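Local atomic coordinates of Ral guanine nucleotide dissociation stimulator-like 2 (Mus musculus, PDB entry 4JGW), a protein that probably acts as a guanine nucleotide exchange factor of the RalGDS family and associates in vitro with GTP-bound Rap 1A and H-Ras. Residues 220-223 and 224-227; 192-195 and 196-199. One frame throughout, in Å; residues are numbered along the deposited sequence.

Contact 1 of 2, residues 220-223 and 224-227; sequences NLIP and SQCL
Ile222 O accepts the backbone N-H of Gln225 at 3.0 Å, the first of three successive i to i+3 bonds that wind this segment into a turn. Its N-H...O angle of 145° marks a bent bond. The second runs from Cys226 N to Pro223 O, also 3.0 Å long, and the third, within 224-227, from Leu227 N to Ser224 O. The first two join 220-223 to 224-227, and bonds of this spacing define the short 3-10 helix of residues 223-226, which opens on Pro223 at its first turn, in the loop that follows helix 203-219 in the RasGEF domain. On one side of the turn the side chains of Ile222 and Gln225 meet: Ile222 CD1 rests 3.4 Å from Gln225 NE2, and the amide carbon, Gln225 CD, comes within 3.9 Å of Ile222 CB. Gln225 CG stands anti to its own carbonyl carbon (chi1 -69°) and the chain runs extended from there, which carries the amide obliquely across the isoleucine; OE1 is taken by Ser245 OG of helix 244-264, a hydroxyl that also bonds Ile222 N. The other branch of the isoleucine, CG2, lies 3.4 Å from Ser224 OG. Toward the interior, Leu221 CD2 touches Cys226 SG at 4.0 Å, and the cysteine side chain also touches Leu395 and Leu398 of helix 392-404 and Leu429 of helix 416-436.

Contact 2 of 2, residues 192-195 and 196-199; sequences PADP and TDVL
Asp194 OD1 takes two hydrogen bonds from Thr196, one from the hydroxyl OG1 at 2.7 Å and one from the backbone N at 2.9 Å. Both donors come from the same face of the carboxylate, about 40° out of its plane. With CG anti to the backbone N (chi1 -174°), the aspartate folds its carboxylate forward over the start of the turn, where it forms an Asx turn leading through Pro195 into the 3-10 segment. Residues 192-199 lie in the loop between helix 164-172 and helix 203-219. The backbone adds a bond of its own, Asp197 N to Asp194 O, 3.1 Å long; that carbonyl also receives Trp450 NE1 of helix 445-453. Apolar packing is directed outward, Val198 lying on Trp450 and on Leu290 and Trp294 of helix 284-303. Electrostatically, two acidic groups lie near each other, Asp194 OD2 being 4.0 Å from Asp197 OD1 with the carboxylate planes 35° apart. The salt bridge from Asp194 OD1 to Arg280 NH1, together with the two Thr196 donors, probably offsets this repulsion and helps keep Asp194 ionised.

How the contacts relate
Contacts 1 and 2 each build a short 3-10 turn entered through a proline, one on either side of helix 203-219 along the chain, yet they do not touch: their centres are 33 Å apart and their nearest atoms about 24 Å. The centre of contact 1 lies about 4 Å from that of the chain, the centre of contact 2 about 31 Å. Both are partly buried; they differ in being central or peripheral and in chemistry. In contact 1 backbone bonds are supplemented by Ile222 against the Gln225 amide and by a leucine-cysteine contact, among helices 244-264, 392-404 and 416-436. Contact 2 relies on an aspartate side chain that closes an Asx turn and has an arginine partner, beside helices 284-303 and 445-453.

Contact 1 of 2, residues 220-223 and 224-227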
loop_
_atom_site.group_PDB
_atom_site.type_symbol
_atom_site.label_atom_id
_atom_site.label_comp_id
_atom_site.label_asym_id
_atom_site.label_seq_id
_atom_site.Cartn_x
_atom_site.Cartn_y
_atom_site.Cartn_z
ATOM N N ASN A 220 2.142 -5.388 7.087
ATOM C CA ASN A 220 3.026 -6.242 6.291
ATOM C C ASN A 220 2.985 -5.913 4.794
ATOM O O ASN A 220 3.694 -6.530 3.995
ATOM C CB ASN A 220 2.697 -7.722 6.523
ATOM C CG ASN A 220 3.111 -8.211 7.905
ATOM O OD1 ASN A 220 4.219 -7.943 8.369
ATOM N ND2 ASN A 220 2.221 -8.947 8.562
ATOM N N LEU A 221 2.154 -4.942 4.423
ATOM C CA LEU A 221 2.021 -4.525 3.029
ATOM C C LEU A 221 3.282 -3.827 2.527
ATOM O O LEU A 221 3.777 -2.885 3.147
ATOM C CB LEU A 221 0.805 -3.609 2.845
ATOM C CG LEU A 221 0.502 -3.094 1.432
ATOM C CD1 LEU A 221 -0.137 -4.180 0.570
ATOM C CD2 LEU A 221 -0.395 -1.877 1.486
ATOM N N ILE A 222 3.796 -4.319 1.405
ATOM C CA ILE A 222 4.874 -3.653 0.688
ATOM C C ILE A 222 4.221 -2.728 -0.344
ATOM O O ILE A 222 3.658 -3.204 -1.330
ATOM C CB ILE A 222 5.834 -4.672 0.031
ATOM C CG1 ILE A 222 6.388 -5.632 1.096
ATOM C CG2 ILE A 222 6.968 -3.946 -0.700
ATOM C CD1 ILE A 222 7.106 -6.853 0.543
ATOM N N PRO A 223 4.272 -1.402 -0.099
ATOM C CA PRO A 223 3.552 -0.413 -0.914
ATOM C C PRO A 223 3.875 -0.461 -2.407
ATOM O O PRO A 223 2.991 -0.209 -3.223
ATOM C CB PRO A 223 3.989 0.925 -0.308
ATOM C CG PRO A 223 4.344 0.592 1.105
ATOM C CD PRO A 223 4.991 -0.759 1.018
ATOM N N SER A 224 5.117 -0.795 -2.758
ATOM C CA SER A 224 5.527 -0.893 -4.163
ATOM C C SER A 224 4.777 -1.986 -4.933
ATOM O O SER A 224 4.627 -1.903 -6.153
ATOM C CB SER A 224 7.034 -1.115 -4.276
ATOM O OG SER A 224 7.422 -2.346 -3.694
ATOM N N GLN A 225 4.308 -3.004 -4.215
ATOM C CA GLN A 225 3.515 -4.075 -4.822
ATOM C C GLN A 225 2.123 -3.593 -5.253
ATOM O O GLN A 225 1.433 -4.277 -6.010
ATOM C CB GLN A 225 3.426 -5.286 -3.888
ATOM C CG GLN A 225 4.749 -6.032 -3.714
ATOM C CD GLN A 225 4.665 -7.177 -2.716
ATOM O OE1 GLN A 225 3.594 -7.493 -2.198
ATOM N NE2 GLN A 225 5.801 -7.809 -2.448
ATOM N N CYS A 226 1.728 -2.412 -4.777
ATOM C CA CYS A 226 0.465 -1.780 -5.172
ATOM C C CYS A 226 0.538 -1.071 -6.528
ATOM O O CYS A 226 -0.497 -0.714 -7.095
ATOM C CB CYS A 226 0.002 -0.777 -4.109
ATOM S SG CYS A 226 -0.368 -1.466 -2.490
ATOM N N LEU A 227 1.752 -0.862 -7.036
ATOM C CA LEU A 227 1.965 -0.101 -8.274
ATOM C C LEU A 227 1.321 -0.756 -9.492
ATOM O O LEU A 227 1.336 -1.985 -9.631
ATOM C CB LEU A 227 3.463 0.128 -8.531
ATOM C CG LEU A 227 4.265 0.973 -7.530
ATOM C CD1 LEU A 227 5.752 0.906 -7.851
ATOM C CD2 LEU A 227 3.787 2.420 -7.476
#

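Contact 2 of 2, residues 192-195 and 196-199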
loop_
_atom_site.group_PDB
_atom_site.type_symbol
_atom_site.label_atom_id
_atom_site.label_comp_id
_atom_site.label_asym_id
_atom_site.label_seq_id
_atom_site.Cartn_x
_atom_site.Cartn_y
_atom_site.Cartn_z
ATOM N N PRO A 192 -16.612 -27.599 10.190
ATOM C CA PRO A 192 -16.778 -26.214 9.734
ATOM C C PRO A 192 -17.633 -25.376 10.686
ATOM O O PRO A 192 -18.667 -25.845 11.172
ATOM C CB PRO A 192 -17.490 -26.368 8.380
ATOM C CG PRO A 192 -18.001 -27.778 8.353
ATOM C CD PRO A 192 -17.006 -28.555 9.141
ATOM N N ALA A 193 -17.189 -24.147 10.943
ATOM C CA ALA A 193 -17.877 -23.246 11.863
ATOM C C ALA A 193 -19.238 -22.820 11.323
ATOM O O ALA A 193 -19.406 -22.630 10.118
ATOM C CB ALA A 193 -17.016 -22.024 12.150
ATOM N N ASP A 194 -20.204 -22.693 12.229
ATOM C CA ASP A 194 -21.527 -22.179 11.901
ATOM C C ASP A 194 -21.394 -20.684 11.606
ATOM O O ASP A 194 -21.016 -19.912 12.490
ATOM C CB ASP A 194 -22.494 -22.430 13.070
ATOM C CG ASP A 194 -23.940 -22.040 12.755
ATOM O OD1 ASP A 194 -24.192 -21.289 11.786
ATOM O OD2 ASP A 194 -24.838 -22.486 13.499
ATOM N N PRO A 195 -21.687 -20.274 10.357
ATOM C CA PRO A 195 -21.572 -18.862 9.988
ATOM C C PRO A 195 -22.525 -17.959 10.777
ATOM O O PRO A 195 -22.195 -16.799 11.034
ATOM C CB PRO A 195 -21.921 -18.854 8.493
ATOM C CG PRO A 195 -22.690 -20.112 8.264
ATOM C CD PRO A 195 -22.112 -21.107 9.215
ATOM N N THR A 196 -23.679 -18.499 11.174
ATOM C CA THR A 196 -24.674 -17.745 11.947
ATOM C C THR A 196 -24.251 -17.496 13.406
ATOM O O THR A 196 -24.940 -16.787 14.140
ATOM C CB THR A 196 -26.084 -18.410 11.907
ATOM O OG1 THR A 196 -26.091 -19.603 12.701
ATOM C CG2 THR A 196 -26.498 -18.748 10.476
ATOM N N ASP A 197 -23.118 -18.070 13.812
ATOM C CA ASP A 197 -22.573 -17.870 15.159
ATOM C C ASP A 197 -21.975 -16.481 15.383
ATOM O O ASP A 197 -21.487 -16.180 16.473
ATOM C CB ASP A 197 -21.536 -18.947 15.504
ATOM C CG ASP A 197 -22.160 -20.204 16.092
ATOM O OD1 ASP A 197 -23.368 -20.197 16.418
ATOM O OD2 ASP A 197 -21.428 -21.205 16.236
ATOM N N VAL A 198 -22.014 -15.642 14.347
ATOM C CA VAL A 198 -21.652 -14.228 14.474
ATOM C C VAL A 198 -22.485 -13.568 15.583
ATOM O O VAL A 198 -22.029 -12.628 16.238
ATOM C CB VAL A 198 -21.798 -13.468 13.118
ATOM C CG1 VAL A 198 -23.247 -13.452 12.636
ATOM C CG2 VAL A 198 -21.244 -12.050 13.217
ATOM N N LEU A 199 -23.690 -14.100 15.795
ATOM C CA LEU A 199 -24.624 -13.622 16.818
ATOM C C LEU A 199 -24.146 -13.894 18.244
ATOM O O LEU A 199 -24.538 -13.193 19.175
ATOM C CB LEU A 199 -26.003 -14.264 16.613
ATOM C CG LEU A 199 -26.796 -13.954 15.338
ATOM C CD1 LEU A 199 -27.989 -14.888 15.215
ATOM C CD2 LEU A 199 -27.251 -12.494 15.287
#